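Local coordinates for nitroreductase family protein (Sphingopyxis sp., PDB 7DP1) that is an FMN-containing, NADPH-dependent nitroreductase that takes part in the breakdown of dinitroaniline herbicides, probably by reducing their nitro groups, at residues A[91-94]-A[95-98]; A[218-221]-A[222-226]. The protein carries 1 engineered substitution. All blocks are in the same frame, centred on the assembly; numbering follows the deposited sequence.

Contact 1: A[91-94]-A[95-98]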
# COMPACT_ATOMS: atom_id res chain seq x y z
N GLY A 91 17.69 7.18 11.94
CA GLY A 91 17.72 8.61 12.18
C GLY A 91 16.33 9.20 12.07
O GLY A 91 16.17 10.38 11.75
N LEU A 92 15.31 8.38 12.33
CA LEU A 92 13.94 8.85 12.34
C LEU A 92 13.71 10.00 13.32
O LEU A 92 13.90 9.86 14.53
CB LEU A 92 13.01 7.68 12.65
CG LEU A 92 11.50 7.89 12.54
CD1 LEU A 92 11.12 8.29 11.13
CD2 LEU A 92 10.78 6.62 12.98
N THR A 93 13.32 11.14 12.76
CA THR A 93 13.00 12.36 13.50
C THR A 93 11.51 12.58 13.77
O THR A 93 10.66 11.82 13.30
CB THR A 93 13.53 13.61 12.75
OG1 THR A 93 12.90 13.68 11.46
CG2 THR A 93 15.03 13.53 12.56
N ASP A 94 11.22 13.63 14.54
CA ASP A 94 9.84 14.10 14.72
C ASP A 94 9.41 14.71 13.40
O ASP A 94 10.26 15.15 12.62
CB ASP A 94 9.74 15.14 15.84
CG ASP A 94 9.57 14.53 17.21
OD1 ASP A 94 8.84 13.52 17.33
OD2 ASP A 94 10.15 15.07 18.16
N PRO A 95 8.09 14.77 13.12
CA PRO A 95 6.91 14.34 13.87
C PRO A 95 6.80 12.83 14.00
O PRO A 95 6.14 12.32 14.91
CB PRO A 95 5.75 14.88 13.03
CG PRO A 95 6.28 14.83 11.64
CD PRO A 95 7.72 15.26 11.78
N TRP A 96 7.47 12.12 13.10
CA TRP A 96 7.27 10.69 12.95
C TRP A 96 7.63 9.91 14.19
O TRP A 96 6.92 8.98 14.57
CB TRP A 96 8.09 10.18 11.76
CG TRP A 96 7.65 10.81 10.50
CD1 TRP A 96 6.51 10.57 9.80
CD2 TRP A 96 8.35 11.84 9.78
NE1 TRP A 96 6.45 11.38 8.69
CE2 TRP A 96 7.57 12.16 8.65
CE3 TRP A 96 9.56 12.51 9.98
CZ2 TRP A 96 7.97 13.12 7.72
CZ3 TRP A 96 9.95 13.47 9.06
CH2 TRP A 96 9.16 13.76 7.94
N ASP A 97 8.72 10.27 14.85
CA ASP A 97 9.17 9.42 15.93
C ASP A 97 8.20 9.49 17.12
O ASP A 97 7.98 8.48 17.79
CB ASP A 97 10.58 9.81 16.35
CG ASP A 97 11.25 8.73 17.17
OD1 ASP A 97 11.53 7.65 16.59
OD2 ASP A 97 11.51 8.96 18.37
N SER A 98 7.55 10.63 17.33
CA SER A 98 6.58 10.72 18.42
C SER A 98 5.33 9.88 18.13
O SER A 98 4.71 9.34 19.04
CB SER A 98 6.19 12.18 18.70
OG SER A 98 5.58 12.80 17.58
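Leu92 lays its CD1 methyl against the CB of Trp96, 3.6 Å away, and the two side chains cross at about a right angle. Its CG stands anti to the backbone N (chi1 -172°), which carries the isobutyl branch over the first turn of the helix; the second methyl, CD2, passes 3.8 Å from Asp97 OD1. That carboxylate has its true partner in Arg100, one turn further on, with which it forms a salt bridge. Thr93 runs alongside Trp96, its OG1 lying in the indole plane at the six-membered ring's edge, 3.8 Å from CZ3. The same hydroxyl donates to Asp94 O, approaching from above the carbonyl plane, and so holds the carbonyl of the cis peptide that joins Asp94 to Pro95. Proline suits this place because it accepts a cis bond readily and needs no N-H at the start of a helix; its CD sits over one face of the indole, toward the rim. What follows is the entry to helix 96-109: Asp97 N donates to Thr93 O at 2.9 Å, and Asp94 OD1 takes a weak bond from Ser98 N at 3.2 Å. A short acidic side chain is apt here, reaching an amide of the opening turn where the helix dipole would probably stabilise its charge. Ser98 turns its hydroxyl back, chi1 62°, and OG gives a 2.8 Å hydrogen bond to Pro95 O. From the second subunit, Leu50 packs on Leu92 and Met146 on Trp96.

Contact 2: A[218-221]-A[222-226]. With FMN (flavin mononucleotide), chain C.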
# COMPACT_ATOMS: atom_id res chain seq x y z
N PRO A 218 -4.94 6.40 17.64
CA PRO A 218 -4.78 7.79 17.19
C PRO A 218 -4.31 7.93 15.75
O PRO A 218 -3.61 7.07 15.24
CB PRO A 218 -3.73 8.35 18.16
CG PRO A 218 -2.99 7.16 18.66
CD PRO A 218 -3.96 6.02 18.67
N ARG A 219 -4.68 9.03 15.11
CA ARG A 219 -4.11 9.42 13.83
C ARG A 219 -3.87 10.91 13.88
O ARG A 219 -4.54 11.61 14.64
CB ARG A 219 -5.03 9.07 12.67
CG ARG A 219 -5.19 7.58 12.35
CD ARG A 219 -3.88 6.98 11.81
NE ARG A 219 -4.10 5.62 11.31
CZ ARG A 219 -4.25 4.56 12.09
NH1 ARG A 219 -4.21 4.68 13.41
NH2 ARG A 219 -4.46 3.38 11.54
N VAL A 220 -2.92 11.41 13.10
CA VAL A 220 -2.75 12.85 13.03
C VAL A 220 -3.93 13.45 12.27
O VAL A 220 -4.63 12.74 11.55
CB VAL A 220 -1.42 13.24 12.37
CG1 VAL A 220 -0.23 12.69 13.18
CG2 VAL A 220 -1.39 12.75 10.92
N GLY A 221 -4.15 14.75 12.45
CA GLY A 221 -5.22 15.44 11.74
C GLY A 221 -4.79 15.75 10.33
O GLY A 221 -3.59 15.83 10.05
N LEU A 222 -5.75 15.98 9.45
CA LEU A 222 -5.46 16.18 8.04
C LEU A 222 -4.54 17.35 7.81
O LEU A 222 -3.86 17.42 6.79
CB LEU A 222 -6.76 16.36 7.26
CG LEU A 222 -7.35 15.07 6.71
CD1 LEU A 222 -7.75 14.08 7.78
CD2 LEU A 222 -8.51 15.39 5.77
N ASP A 223 -4.50 18.25 8.79
CA ASP A 223 -3.65 19.43 8.81
C ASP A 223 -2.18 19.09 8.55
O ASP A 223 -1.44 19.88 7.96
CB ASP A 223 -3.77 20.10 10.17
CG ASP A 223 -5.11 19.82 10.84
OD1 ASP A 223 -6.11 20.45 10.46
OD2 ASP A 223 -5.18 18.93 11.72
N GLU A 224 -1.77 17.91 9.02
CA GLU A 224 -0.40 17.43 8.88
C GLU A 224 -0.20 16.56 7.66
O GLU A 224 0.91 16.10 7.41
CB GLU A 224 0.03 16.63 10.11
CG GLU A 224 0.13 17.43 11.40
CD GLU A 224 0.80 16.64 12.51
OE1 GLU A 224 0.13 16.30 13.51
OE2 GLU A 224 2.01 16.34 12.38
N VAL A 225 -1.26 16.36 6.88
CA VAL A 225 -1.24 15.38 5.80
C VAL A 225 -1.48 16.00 4.44
O VAL A 225 -0.77 15.70 3.47
CB VAL A 225 -2.32 14.28 5.98
CG1 VAL A 225 -2.18 13.23 4.92
CG2 VAL A 225 -2.28 13.65 7.37
N ILE A 226 -2.49 16.86 4.37
CA ILE A 226 -2.98 17.34 3.09
C ILE A 226 -2.75 18.84 2.86
O ILE A 226 -3.09 19.67 3.69
CB ILE A 226 -4.48 17.07 2.96
CG1 ILE A 226 -4.80 15.62 3.36
CG2 ILE A 226 -4.94 17.32 1.54
CD1 ILE A 226 -4.32 14.60 2.37
N1 FMN C . 2.29 -3.92 14.82
C2 FMN C . 2.98 -4.70 15.73
O2 FMN C . 2.59 -4.79 16.89
N3 FMN C . 4.11 -5.39 15.35
C4 FMN C . 4.57 -5.31 14.06
O4 FMN C . 5.59 -5.96 13.74
C4A FMN C . 3.88 -4.52 13.15
N5 FMN C . 4.32 -4.41 11.84
C5A FMN C . 3.63 -3.65 10.92
C6 FMN C . 4.11 -3.58 9.62
C7 FMN C . 3.44 -2.82 8.68
C7M FMN C . 3.92 -2.74 7.26
C8 FMN C . 2.30 -2.12 9.04
C8M FMN C . 1.61 -1.32 7.97
C9 FMN C . 1.82 -2.17 10.35
C9A FMN C . 2.49 -2.94 11.30
N10 FMN C . 2.06 -3.03 12.62
C10 FMN C . 2.75 -3.82 13.53
C1' FMN C . 0.82 -2.33 13.08
C2' FMN C . 0.98 -0.83 13.32
O2' FMN C . 1.58 -0.61 14.57
C3' FMN C . -0.41 -0.20 13.31
O3' FMN C . -0.87 -0.24 11.97
C4' FMN C . -0.44 1.25 13.77
O4' FMN C . -0.09 1.43 15.13
C5' FMN C . -1.86 1.75 13.60
O5' FMN C . -2.68 0.96 14.42
P FMN C . -3.97 0.29 13.72
O1P FMN C . -4.57 -0.70 14.68
O2P FMN C . -4.96 1.38 13.37
O3P FMN C . -3.52 -0.40 12.44
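Val220 and Glu224 meet at about a right angle, the glutamate chain extended beyond CG so that OE1 arrives 3.6 Å from both CB and CG1 of the valine. Val225 crosses the other branch obliquely, CG2 of Val220 lying 3.8 Å from CG2 of Val225; a beta-branched residue thus serves both neighbours, one methyl to each. Between them the chain makes a short 3-10 turn, in which Glu224 N donates to Gly221 O at 2.9 Å with a nearly straight N-H (164°). Gly221 suits its place because a CB there would collide with Asp223 OD2. Leu222 O then accepts from the amides of both Val225 and Ile226. Farther back, Arg219 is bent at chi2 (-67°) and presents the edge of its guanidinium to the flavin phosphate: NH2 makes a 2.8 Å bond to FMN O2P, and NH1 a weak one to the same oxygen. NH1 also donates to Pro218 O at 3.1 Å; that oxygen lies in the guanidinium plane, though NH1 itself stands above the carbonyl plane, and the bond helps fix the group's rotation. A leucine in place of Arg219 would probably leave FMN O2P without this paired grip and without the positive charge of the guanidinium, and the Ala44 carbonyl of the second subunit without its NH2 donor. Arg18 of the same chain, close to Arg219, adds another positive group beside the phosphate. The segment lies between strands 195-204 and 226-229, and Ile226 joins a parallel ladder with a strand of the second subunit, carrying the sheet across the interface.

In the fold
Both contacts are local turns at the surface, their centres about 15 Å apart, and neither belongs to the core of the fold, although Val225 and Ile226 in contact 2 are buried. Contact 1 starts a helix, whereas contact 2 is a 3-10 turn leading into the C-terminal strand 226-229. Their chemistry follows this: carboxylates, hydroxyls and a cis proline in the first, a valine pair and a phosphate-binding arginine in the second. They touch where Pro95 CB packs 4.1 Å from Glu224 OE2. Each also meets the second subunit, contact 1 by apolar packing, contact 2 by hydrogen bonds and strand pairing as well.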